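Aminotransferase class-III (Ochrobactrum anthropi, PDB 5GHG) probably transfers amino groups between amines and keto compounds as an omega-transaminase, with a pyridoxal phosphate-derived cofactor bound here in its pyridoxamine form. Local coordinates at residues F114-S117 and G118-N122. The protein carries 1 engineered substitution. Sequence-based numbering, arbitrary orientation.
Sequences FTNS and GSEAN. With PMP (4'-deoxy-4'-aminopyridoxal-5'-phosphate), chain C.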
ATOM      1  N   PHE B 114     -10.913  -1.936  -5.830  1.00  2.96           N
ATOM      2  CA  PHE B 114     -10.213  -0.834  -5.174  1.00  4.10           C
ATOM      3  C   PHE B 114      -9.090  -1.314  -4.283  1.00  3.75           C
ATOM      4  O   PHE B 114      -9.195  -2.372  -3.650  1.00  2.12           O
ATOM      5  CB  PHE B 114     -11.199   0.037  -4.365  1.00  4.36           C
ATOM      6  CG  PHE B 114     -12.225   0.706  -5.226  1.00  6.70           C
ATOM      7  CD1 PHE B 114     -11.871   1.789  -6.005  1.00  4.88           C
ATOM      8  CD2 PHE B 114     -13.507   0.216  -5.307  1.00  5.43           C
ATOM      9  CE1 PHE B 114     -12.798   2.393  -6.846  1.00  5.73           C
ATOM     10  CE2 PHE B 114     -14.441   0.801  -6.143  1.00  6.99           C
ATOM     11  CZ  PHE B 114     -14.092   1.901  -6.908  1.00  5.47           C
ATOM     12  N   THR B 115      -8.015  -0.529  -4.256  1.00  2.43           N
ATOM     13  CA  THR B 115      -6.877  -0.728  -3.354  1.00  3.29           C
ATOM     14  C   THR B 115      -6.477   0.638  -2.825  1.00  3.40           C
ATOM     15  O   THR B 115      -7.108   1.660  -3.134  1.00  3.49           O
ATOM     16  CB  THR B 115      -5.687  -1.384  -4.067  1.00  4.06           C
ATOM     17  OG1 THR B 115      -5.180  -0.490  -5.073  1.00  5.61           O
ATOM     18  CG2 THR B 115      -6.100  -2.694  -4.745  1.00  5.37           C
ATOM     19  N   ASN B 116      -5.415   0.681  -2.032  1.00  3.48           N
ATOM     20  CA  ASN B 116      -4.916   1.959  -1.577  1.00  5.27           C
ATOM     21  C   ASN B 116      -3.943   2.590  -2.557  1.00  5.95           C
ATOM     22  O   ASN B 116      -3.989   3.802  -2.788  1.00  8.15           O
ATOM     23  CB  ASN B 116      -4.257   1.802  -0.206  1.00  7.19           C
ATOM     24  CG  ASN B 116      -5.197   1.233   0.820  1.00  8.86           C
ATOM     25  OD1 ASN B 116      -6.158   1.879   1.202  1.00  9.76           O
ATOM     26  ND2 ASN B 116      -4.955  -0.015   1.223  1.00  7.15           N
ATOM     27  N   SER B 117      -3.079   1.786  -3.160  1.00  4.94           N
ATOM     28  CA  SER B 117      -1.976   2.294  -3.961  1.00  3.88           C
ATOM     29  C   SER B 117      -1.981   1.653  -5.338  1.00  2.53           C
ATOM     30  O   SER B 117      -2.553   0.585  -5.542  1.00  2.25           O
ATOM     31  CB  SER B 117      -0.629   1.998  -3.270  1.00  5.31           C
ATOM     32  OG  SER B 117      -0.436   0.600  -3.197  1.00  3.48           O
ATOM     33  N   GLY B 118      -1.281   2.307  -6.273  1.00  2.68           N
ATOM     34  CA  GLY B 118      -1.045   1.701  -7.574  1.00  3.14           C
ATOM     35  C   GLY B 118      -0.256   0.406  -7.475  1.00  2.00           C
ATOM     36  O   GLY B 118      -0.519  -0.546  -8.215  1.00  2.00           O
ATOM     37  N   SER B 119       0.722   0.352  -6.565  1.00  2.00           N
ATOM     38  CA  SER B 119       1.480  -0.850  -6.320  1.00  2.59           C
ATOM     39  C   SER B 119       0.573  -2.015  -5.908  1.00  2.05           C
ATOM     40  O   SER B 119       0.707  -3.128  -6.423  1.00  2.00           O
ATOM     41  CB  SER B 119       2.552  -0.610  -5.224  1.00  2.00           C
ATOM     42  OG  SER B 119       3.511   0.369  -5.628  1.00  2.00           O
ATOM     43  N   GLU B 120      -0.327  -1.788  -4.950  1.00  2.01           N
ATOM     44  CA  GLU B 120      -1.262  -2.842  -4.560  1.00  3.01           C
ATOM     45  C   GLU B 120      -2.175  -3.236  -5.722  1.00  2.00           C
ATOM     46  O   GLU B 120      -2.516  -4.410  -5.875  1.00  2.42           O
ATOM     47  CB  GLU B 120      -2.136  -2.395  -3.388  1.00  3.60           C
ATOM     48  CG  GLU B 120      -1.498  -2.438  -2.021  1.00  7.78           C
ATOM     49  CD  GLU B 120      -2.409  -1.724  -0.990  1.00 15.09           C
ATOM     50  OE1 GLU B 120      -3.133  -0.789  -1.395  1.00 17.83           O
ATOM     51  OE2 GLU B 120      -2.407  -2.097   0.201  1.00 16.70           O
ATOM     52  N   ALA B 121      -2.605  -2.263  -6.521  1.00  2.00           N
ATOM     53  CA  ALA B 121      -3.462  -2.574  -7.662  1.00  2.00           C
ATOM     54  C   ALA B 121      -2.758  -3.520  -8.629  1.00  2.00           C
ATOM     55  O   ALA B 121      -3.303  -4.554  -9.011  1.00  2.00           O
ATOM     56  CB  ALA B 121      -3.899  -1.294  -8.370  1.00  2.00           C
ATOM     57  N   ASN B 122      -1.539  -3.171  -9.041  1.00  2.00           N
ATOM     58  CA  ASN B 122      -0.805  -4.022  -9.972  1.00  2.46           C
ATOM     59  C   ASN B 122      -0.481  -5.376  -9.360  1.00  3.23           C
ATOM     60  O   ASN B 122      -0.483  -6.403 -10.055  1.00  2.57           O
ATOM     61  CB  ASN B 122       0.460  -3.312 -10.439  1.00  2.00           C
ATOM     62  CG  ASN B 122       0.181  -2.315 -11.547  1.00  3.14           C
ATOM     63  OD1 ASN B 122      -0.763  -2.506 -12.330  1.00  4.23           O
ATOM     64  ND2 ASN B 122       0.967  -1.246 -11.614  1.00  2.89           N
TER
HETATM   65  N1  PMP C 501       2.179   2.569 -11.920  1.00  6.58           N
HETATM   66  C2  PMP C 501       2.658   3.764 -12.362  1.00  5.51           C
HETATM   67  C2A PMP C 501       2.656   4.043 -13.835  1.00  8.48           C
HETATM   68  C3  PMP C 501       3.182   4.721 -11.466  1.00 12.04           C
HETATM   69  O3  PMP C 501       3.724   5.869 -11.984  1.00 15.43           O
HETATM   70  C4  PMP C 501       3.168   4.452 -10.065  1.00  9.85           C
HETATM   71  C4A PMP C 501       3.633   5.449  -9.018  1.00 15.20           C
HETATM   72  N4A PMP C 501       4.811   6.200  -9.371  1.00 20.42           N
HETATM   73  C5  PMP C 501       2.643   3.200  -9.648  1.00  7.08           C
HETATM   74  C6  PMP C 501       2.106   2.315 -10.570  1.00  4.82           C
HETATM   75  C5A PMP C 501       2.613   2.788  -8.207  1.00  4.42           C
HETATM   76  O4P PMP C 501       1.676   3.586  -7.481  1.00  8.47           O
HETATM   77  P   PMP C 501       1.891   3.786  -5.866  1.00  9.27           P
HETATM   78  O1P PMP C 501       2.095   2.451  -5.247  1.00  7.47           O
HETATM   79  O2P PMP C 501       0.610   4.470  -5.423  1.00 10.53           O
HETATM   80  O3P PMP C 501       3.118   4.642  -5.644  1.00  7.89           O
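The Ser117 hydroxyl meets the backbone amide of Glu120 in a capping box where strand 111-115 gives way to helix 118-135, a clear case of a helix start that doubles as a phosphate cup in a PLP-dependent aminotransferase. Ser117 OG accepts from Glu120 N at 3.0 Å in a nearly straight bond, chi1 of 64° swinging the hydroxyl round to that amide. The carboxylate returns the grip: Glu120 OE1 takes Asn116 N at 2.8 Å, almost head-on to the oxygen, and closes the box by accepting Ser117 N at 3.1 Å on its anti side, 26° out of the carboxylate plane. Asn116 ND2 adds weak bonds to both carboxylate oxygens, its amide turned 37° from their plane.

That loop presents the open helix end to PMP. Gly118 N reaches O2P at 3.0 Å, while O1P receives both Ser119 N and Ser119 OG; a side chain on Gly118 would collide with O4P. Farther along, Asn122 ND2 stops 3.9 Å from PMP C6, level with the ring and not above it, held by His152 O and Asp258 OD2. The box also lies at the dimer interface, where Ser117 OG and Glu120 OE2 bond reciprocally with Glu120 and Ser117 of the second subunit; the two Glu120 carboxylates come close, a like-charge approach the surrounding donors probably help to offset. With an alanine at Glu120, the amides of Asn116 and Ser117 would probably lose their shared acceptor, and Ser117 OG of the second subunit its carboxylate mate. The carbonyl of Ser117 is held from opposite faces of its plane, its O meeting Ala121 N at 3.0 Å and Thr115 OG1 at 2.9 Å.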